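Uncharacterized protein (Azotobacter vinelandii, PDB 6RK0) is a flavocytochrome that binds FAD and heme b and probably works as a low-potential terminal oxidase associated with the iron-only nitrogenase. Local coordinates at residues E13-H25 against L164-G176. Residues are numbered along the deposited sequence; the frame is centred on the assembly and turned at random.
Sequences EAPSDRTHVKRYH and LSIAEASCKVRTG. With FAD (flavin-adenine dinucleotide), chain G.
From Pro15 to Tyr24 the N-terminal loop runs over strand 169-174 and the turn before it, and the CA atoms of Thr19 and Ser170 lie 5.6 Å apart. In this split-barrel fold of the pyridoxamine 5'-phosphate oxidase family, loop and strand together bind FAD, whose site the second subunit completes. A carboxylate pins the loop at one end. Glu168, extended with CG anti to its own N (chi1 -165°), reaches across to Arg18, whose guanidinium grips it side-on: NH2 gives a nearly straight bond to OE1 (2.8 Å, 176°), while NE forms a salt bridge with OE2 at 2.8 Å, the two planes 26° apart. OE2 takes NE on its syn side and Ser16 OG on its anti lone pair (2.7 Å). Arg18 NH1 forms a salt bridge with Asp87. Replacing Glu168 by alanine would probably cost NE and NH2 their carboxylate and Ser16 OG its acceptor. Further along, Thr19 CG2 packs on Glu168 CG, and Val21 CG1 lies 3.9 Å from Lys172 CD. FAD spans the join: Ser170 OG takes a bond from ribose O2B and gives one to adenine N3A, and backbone N atoms of Lys22 and Arg23 converge on phosphate O1A. Lys172, bent at chi3, carries NZ to a heme propionate, to a water within hydrogen-bonding distance of Arg23 O and FAD O1A, and to FAD O3' at 2.9 Å.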
loop_
_atom_site.group_PDB
_atom_site.type_symbol
_atom_site.label_atom_id
_atom_site.label_comp_id
_atom_site.label_asym_id
_atom_site.label_seq_id
_atom_site.Cartn_x
_atom_site.Cartn_y
_atom_site.Cartn_z
ATOM N N GLU A 13 11.064 -7.675 22.937
ATOM C CA GLU A 13 10.672 -8.788 22.086
ATOM C C GLU A 13 9.255 -8.562 21.576
ATOM O O GLU A 13 8.595 -7.573 21.920
ATOM C CB GLU A 13 10.770 -10.105 22.846
ATOM C CG GLU A 13 12.191 -10.658 22.906
ATOM C CD GLU A 13 12.301 -11.931 23.723
ATOM O OE1 GLU A 13 12.859 -12.923 23.204
ATOM O OE2 GLU A 13 11.832 -11.937 24.883
ATOM N N ALA A 14 8.756 -9.518 20.794
ATOM C CA ALA A 14 7.439 -9.335 20.229
ATOM C C ALA A 14 6.385 -9.284 21.336
ATOM O O ALA A 14 6.500 -9.966 22.358
ATOM C CB ALA A 14 7.118 -10.487 19.289
ATOM N N PRO A 15 5.326 -8.495 21.149
ATOM C CA PRO A 15 4.280 -8.409 22.192
ATOM C C PRO A 15 3.392 -9.631 22.283
ATOM O O PRO A 15 2.701 -9.790 23.298
ATOM C CB PRO A 15 3.486 -7.144 21.823
ATOM C CG PRO A 15 3.723 -6.979 20.382
ATOM C CD PRO A 15 5.138 -7.489 20.090
ATOM N N SER A 16 3.424 -10.508 21.280
ATOM C CA SER A 16 2.621 -11.725 21.288
ATOM C C SER A 16 3.283 -12.746 20.374
ATOM O O SER A 16 4.063 -12.380 19.493
ATOM C CB SER A 16 1.195 -11.460 20.838
ATOM O OG SER A 16 1.215 -11.055 19.483
ATOM N N ASP A 17 2.903 -14.027 20.523
ATOM C CA ASP A 17 3.414 -15.029 19.588
ATOM C C ASP A 17 3.035 -14.684 18.157
ATOM O O ASP A 17 3.855 -14.845 17.244
ATOM C CB ASP A 17 2.872 -16.430 19.927
ATOM C CG ASP A 17 3.450 -17.004 21.179
ATOM O OD1 ASP A 17 4.440 -16.460 21.731
ATOM O OD2 ASP A 17 2.902 -18.017 21.628
ATOM N N ARG A 18 1.817 -14.189 17.933
ATOM C CA ARG A 18 1.388 -13.993 16.556
ATOM C C ARG A 18 2.003 -12.762 15.901
ATOM O O ARG A 18 1.885 -12.637 14.676
ATOM C CB ARG A 18 -0.132 -14.015 16.438
ATOM C CG ARG A 18 -0.795 -12.867 17.073
ATOM C CD ARG A 18 -2.296 -12.929 16.841
ATOM N NE ARG A 18 -2.937 -11.789 17.449
ATOM C CZ ARG A 18 -4.260 -11.631 17.512
ATOM N NH1 ARG A 18 -5.115 -12.478 16.940
ATOM N NH2 ARG A 18 -4.740 -10.577 18.160
ATOM N N THR A 19 2.708 -11.924 16.662
ATOM C CA THR A 19 3.466 -10.808 16.110
ATOM C C THR A 19 4.957 -11.043 16.100
ATOM O O THR A 19 5.712 -10.123 15.797
ATOM C CB THR A 19 3.138 -9.481 16.803
ATOM O OG1 THR A 19 3.305 -9.601 18.220
ATOM C CG2 THR A 19 1.730 -8.985 16.447
ATOM N N HIS A 20 5.402 -12.273 16.351
ATOM C CA HIS A 20 6.838 -12.559 16.378
ATOM C C HIS A 20 7.383 -12.720 14.960
ATOM O O HIS A 20 7.032 -13.687 14.268
ATOM C CB HIS A 20 7.098 -13.807 17.216
ATOM C CG HIS A 20 8.526 -14.250 17.177
ATOM N ND1 HIS A 20 9.557 -13.530 17.738
ATOM C CD2 HIS A 20 9.102 -15.306 16.556
ATOM C CE1 HIS A 20 10.697 -14.172 17.545
ATOM N NE2 HIS A 20 10.450 -15.236 16.805
ATOM N N VAL A 21 8.236 -11.784 14.532
ATOM C CA VAL A 21 8.858 -11.844 13.211
ATOM C C VAL A 21 9.828 -13.018 13.201
ATOM O O VAL A 21 10.772 -13.085 14.009
ATOM C CB VAL A 21 9.589 -10.519 12.920
ATOM C CG1 VAL A 21 10.346 -10.589 11.601
ATOM C CG2 VAL A 21 8.634 -9.351 12.896
ATOM N N LYS A 22 9.669 -13.909 12.222
ATOM C CA LYS A 22 10.528 -15.080 12.044
ATOM C C LYS A 22 11.510 -14.835 10.908
ATOM O O LYS A 22 12.729 -14.876 11.109
ATOM C CB LYS A 22 9.677 -16.345 11.781
ATOM C CG LYS A 22 10.473 -17.600 11.386
ATOM C CD LYS A 22 9.557 -18.735 10.901
ATOM C CE LYS A 22 10.364 -19.891 10.352
ATOM N NZ LYS A 22 9.490 -21.003 9.845
ATOM N N ARG A 23 11.004 -14.610 9.700
ATOM C CA ARG A 23 11.907 -14.443 8.570
ATOM C C ARG A 23 12.594 -13.086 8.635
ATOM O O ARG A 23 11.969 -12.063 8.956
ATOM C CB ARG A 23 11.140 -14.607 7.263
ATOM C CG ARG A 23 10.405 -15.954 7.205
ATOM C CD ARG A 23 10.401 -16.626 5.828
ATOM N NE ARG A 23 11.737 -17.070 5.423
ATOM C CZ ARG A 23 12.281 -18.262 5.684
ATOM N NH1 ARG A 23 13.521 -18.464 5.292
ATOM N NH2 ARG A 23 11.633 -19.211 6.384
ATOM N N TYR A 24 13.888 -13.054 8.327
ATOM C CA TYR A 24 14.620 -11.791 8.355
ATOM C C TYR A 24 14.391 -11.069 9.695
ATOM O O TYR A 24 14.223 -9.844 9.772
ATOM C CB TYR A 24 14.323 -10.915 7.136
ATOM C CG TYR A 24 15.177 -11.251 5.925
ATOM C CD1 TYR A 24 15.290 -12.566 5.425
ATOM C CD2 TYR A 24 15.904 -10.269 5.309
ATOM C CE1 TYR A 24 16.113 -12.853 4.373
ATOM C CE2 TYR A 24 16.732 -10.548 4.244
ATOM C CZ TYR A 24 16.836 -11.839 3.785
ATOM O OH TYR A 24 17.666 -12.154 2.730
ATOM N N HIS A 25 14.470 -11.861 10.781
ATOM C CA HIS A 25 14.122 -11.335 12.109
ATOM C C HIS A 25 15.049 -10.217 12.558
ATOM O O HIS A 25 14.652 -9.411 13.419
ATOM C CB HIS A 25 14.070 -12.448 13.149
ATOM C CG HIS A 25 15.373 -13.149 13.298
ATOM N ND1 HIS A 25 15.690 -14.315 12.638
ATOM C CD2 HIS A 25 16.479 -12.801 13.990
ATOM C CE1 HIS A 25 16.921 -14.684 12.962
ATOM N NE2 HIS A 25 17.424 -13.784 13.790
ATOM N N LEU A 164 -8.205 0.902 16.620
ATOM C CA LEU A 164 -7.457 -0.282 16.987
ATOM C C LEU A 164 -6.256 0.152 17.801
ATOM O O LEU A 164 -5.550 1.088 17.430
ATOM C CB LEU A 164 -6.994 -1.004 15.716
ATOM C CG LEU A 164 -6.194 -2.278 15.869
ATOM C CD1 LEU A 164 -7.017 -3.402 16.520
ATOM C CD2 LEU A 164 -5.670 -2.737 14.481
ATOM N N SER A 165 -6.003 -0.542 18.904
ATOM C CA SER A 165 -4.803 -0.317 19.689
ATOM C C SER A 165 -3.555 -0.542 18.839
ATOM O O SER A 165 -3.495 -1.442 18.005
ATOM C CB SER A 165 -4.791 -1.308 20.841
ATOM O OG SER A 165 -3.575 -1.260 21.553
ATOM N N ILE A 166 -2.518 0.250 19.121
ATOM C CA ILE A 166 -1.220 0.039 18.498
ATOM C C ILE A 166 -0.355 -0.926 19.273
ATOM O O ILE A 166 0.792 -1.165 18.880
ATOM C CB ILE A 166 -0.474 1.362 18.214
ATOM C CG1 ILE A 166 0.047 1.996 19.512
ATOM C CG2 ILE A 166 -1.326 2.307 17.423
ATOM C CD1 ILE A 166 0.873 3.259 19.287
ATOM N N ALA A 167 -0.845 -1.496 20.385
ATOM C CA ALA A 167 0.036 -2.246 21.271
ATOM C C ALA A 167 0.517 -3.560 20.663
ATOM O O ALA A 167 1.666 -3.952 20.889
ATOM C CB ALA A 167 -0.690 -2.521 22.574
ATOM N N GLU A 168 -0.341 -4.284 19.945
ATOM C CA GLU A 168 0.041 -5.602 19.430
ATOM C C GLU A 168 0.581 -5.399 18.014
ATOM O O GLU A 168 -0.102 -5.620 17.025
ATOM C CB GLU A 168 -1.120 -6.588 19.479
ATOM C CG GLU A 168 -0.615 -8.003 19.308
ATOM C CD GLU A 168 -1.675 -9.070 19.238
ATOM O OE1 GLU A 168 -2.887 -8.777 19.302
ATOM O OE2 GLU A 168 -1.288 -10.247 19.064
ATOM N N ALA A 169 1.818 -4.926 17.963
ATOM C CA ALA A 169 2.419 -4.440 16.713
ATOM C C ALA A 169 3.775 -5.075 16.461
ATOM O O ALA A 169 4.602 -5.220 17.369
ATOM C CB ALA A 169 2.657 -2.916 16.804
ATOM N N SER A 170 4.029 -5.368 15.188
ATOM C CA SER A 170 5.356 -5.741 14.718
ATOM C C SER A 170 5.759 -4.786 13.609
ATOM O O SER A 170 4.935 -4.436 12.746
ATOM C CB SER A 170 5.389 -7.174 14.212
ATOM O OG SER A 170 4.412 -7.396 13.219
ATOM N N CYS A 171 7.036 -4.403 13.599
ATOM C CA CYS A 171 7.589 -3.654 12.486
ATOM C C CYS A 171 8.732 -4.408 11.836
ATOM O O CYS A 171 9.446 -5.174 12.511
ATOM C CB CYS A 171 8.140 -2.292 12.887
ATOM S SG CYS A 171 7.103 -1.321 13.963
ATOM N N LYS A 172 8.960 -4.144 10.548
ATOM C CA LYS A 172 10.193 -4.496 9.882
ATOM C C LYS A 172 10.666 -3.261 9.151
ATOM O O LYS A 172 9.857 -2.539 8.552
ATOM C CB LYS A 172 10.060 -5.694 8.894
ATOM C CG LYS A 172 9.822 -7.024 9.588
ATOM C CD LYS A 172 9.535 -8.150 8.625
ATOM C CE LYS A 172 10.729 -8.657 7.783
ATOM N NZ LYS A 172 10.290 -9.751 6.861
ATOM N N VAL A 173 11.979 -3.017 9.195
ATOM C CA VAL A 173 12.595 -1.867 8.542
ATOM C C VAL A 173 13.871 -2.323 7.876
ATOM O O VAL A 173 14.692 -2.992 8.518
ATOM C CB VAL A 173 12.911 -0.743 9.563
ATOM C CG1 VAL A 173 13.660 0.402 8.884
ATOM C CG2 VAL A 173 11.627 -0.254 10.231
ATOM N N ARG A 174 14.061 -1.919 6.620
ATOM C CA ARG A 174 15.342 -2.085 5.945
ATOM C C ARG A 174 15.786 -0.738 5.419
ATOM O O ARG A 174 14.988 -0.022 4.795
ATOM C CB ARG A 174 15.298 -3.091 4.796
ATOM C CG ARG A 174 16.710 -3.493 4.347
ATOM C CD ARG A 174 16.711 -4.054 2.926
ATOM N NE ARG A 174 17.985 -4.682 2.582
ATOM C CZ ARG A 174 19.101 -4.035 2.241
ATOM N NH1 ARG A 174 19.121 -2.722 2.047
ATOM N NH2 ARG A 174 20.215 -4.762 2.047
ATOM N N THR A 175 17.061 -0.422 5.647
ATOM C CA THR A 175 17.720 0.751 5.110
ATOM C C THR A 175 19.081 0.344 4.535
ATOM O O THR A 175 19.589 -0.729 4.836
ATOM C CB THR A 175 17.959 1.841 6.185
ATOM O OG1 THR A 175 18.817 1.318 7.216
ATOM C CG2 THR A 175 16.659 2.318 6.841
ATOM N N GLY A 176 19.683 1.249 3.773
ATOM C CA GLY A 176 21.083 1.139 3.403
ATOM C C GLY A 176 21.357 0.308 2.169
ATOM O O GLY A 176 20.457 -0.067 1.408
HETATM P PA FAD G . 6.776 -14.360 9.315
HETATM O O1A FAD G . 8.080 -13.944 9.885
HETATM O O2A FAD G . 6.459 -15.820 9.282
HETATM O O5B FAD G . 5.601 -13.564 10.031
HETATM C C5B FAD G . 5.459 -13.656 11.465
HETATM C C4B FAD G . 5.014 -12.322 12.005
HETATM O O4B FAD G . 5.996 -11.322 11.662
HETATM C C3B FAD G . 3.725 -11.768 11.420
HETATM O O3B FAD G . 2.576 -12.379 11.971
HETATM C C2B FAD G . 3.872 -10.275 11.698
HETATM O O2B FAD G . 3.471 -10.009 13.020
HETATM C C1B FAD G . 5.374 -10.059 11.515
HETATM N N9A FAD G . 5.716 -9.545 10.189
HETATM C C8A FAD G . 5.957 -10.250 9.044
HETATM N N7A FAD G . 6.167 -9.487 8.002
HETATM C C5A FAD G . 6.042 -8.199 8.486
HETATM C C6A FAD G . 6.150 -6.932 7.866
HETATM N N6A FAD G . 6.384 -6.747 6.552
HETATM N N1A FAD G . 5.950 -5.840 8.641
HETATM C C2A FAD G . 5.689 -6.012 9.940
HETATM N N3A FAD G . 5.558 -7.142 10.636
HETATM C C4A FAD G . 5.767 -8.217 9.835
HETATM N N1 FAD G . 8.542 -10.342 1.022
HETATM C C2 FAD G . 8.745 -11.257 0.025
HETATM O O2 FAD G . 8.868 -12.466 0.267
HETATM N N3 FAD G . 8.781 -10.847 -1.290
HETATM C C4 FAD G . 8.632 -9.563 -1.714
HETATM O O4 FAD G . 8.611 -9.275 -2.910
HETATM C C4X FAD G . 8.477 -8.601 -0.645
HETATM N N5 FAD G . 8.361 -7.298 -0.967
HETATM C C5X FAD G . 8.124 -6.391 0.068
HETATM C C6 FAD G . 7.929 -5.035 -0.250
HETATM C C7 FAD G . 7.658 -4.096 0.744
HETATM C C7M FAD G . 7.473 -2.638 0.381
HETATM C C8 FAD G . 7.569 -4.527 2.086
HETATM C C8M FAD G . 7.200 -3.579 3.176
HETATM C C9 FAD G . 7.801 -5.864 2.399
HETATM C C9A FAD G . 8.051 -6.801 1.414
HETATM N N10 FAD G . 8.290 -8.163 1.706
HETATM C C10 FAD G . 8.421 -9.090 0.687
HETATM C "C1'" FAD G . 8.272 -8.679 3.085
HETATM C "C2'" FAD G . 6.923 -9.268 3.457
HETATM O "O2'" FAD G . 6.037 -8.224 3.825
HETATM C "C3'" FAD G . 7.069 -10.242 4.623
HETATM O "O3'" FAD G . 7.661 -9.572 5.727
HETATM C "C4'" FAD G . 7.897 -11.472 4.276
HETATM O "O4'" FAD G . 7.408 -12.051 3.066
HETATM C "C5'" FAD G . 7.807 -12.511 5.364
HETATM O "O5'" FAD G . 6.421 -12.818 5.627
HETATM P P FAD G . 6.002 -14.078 6.478
HETATM O O1P FAD G . 6.620 -15.342 5.941
HETATM O O2P FAD G . 4.489 -14.029 6.627
HETATM O O3P FAD G . 6.670 -13.700 7.878
HETATM O O HOH W 1 9.316 -11.746 8.570
#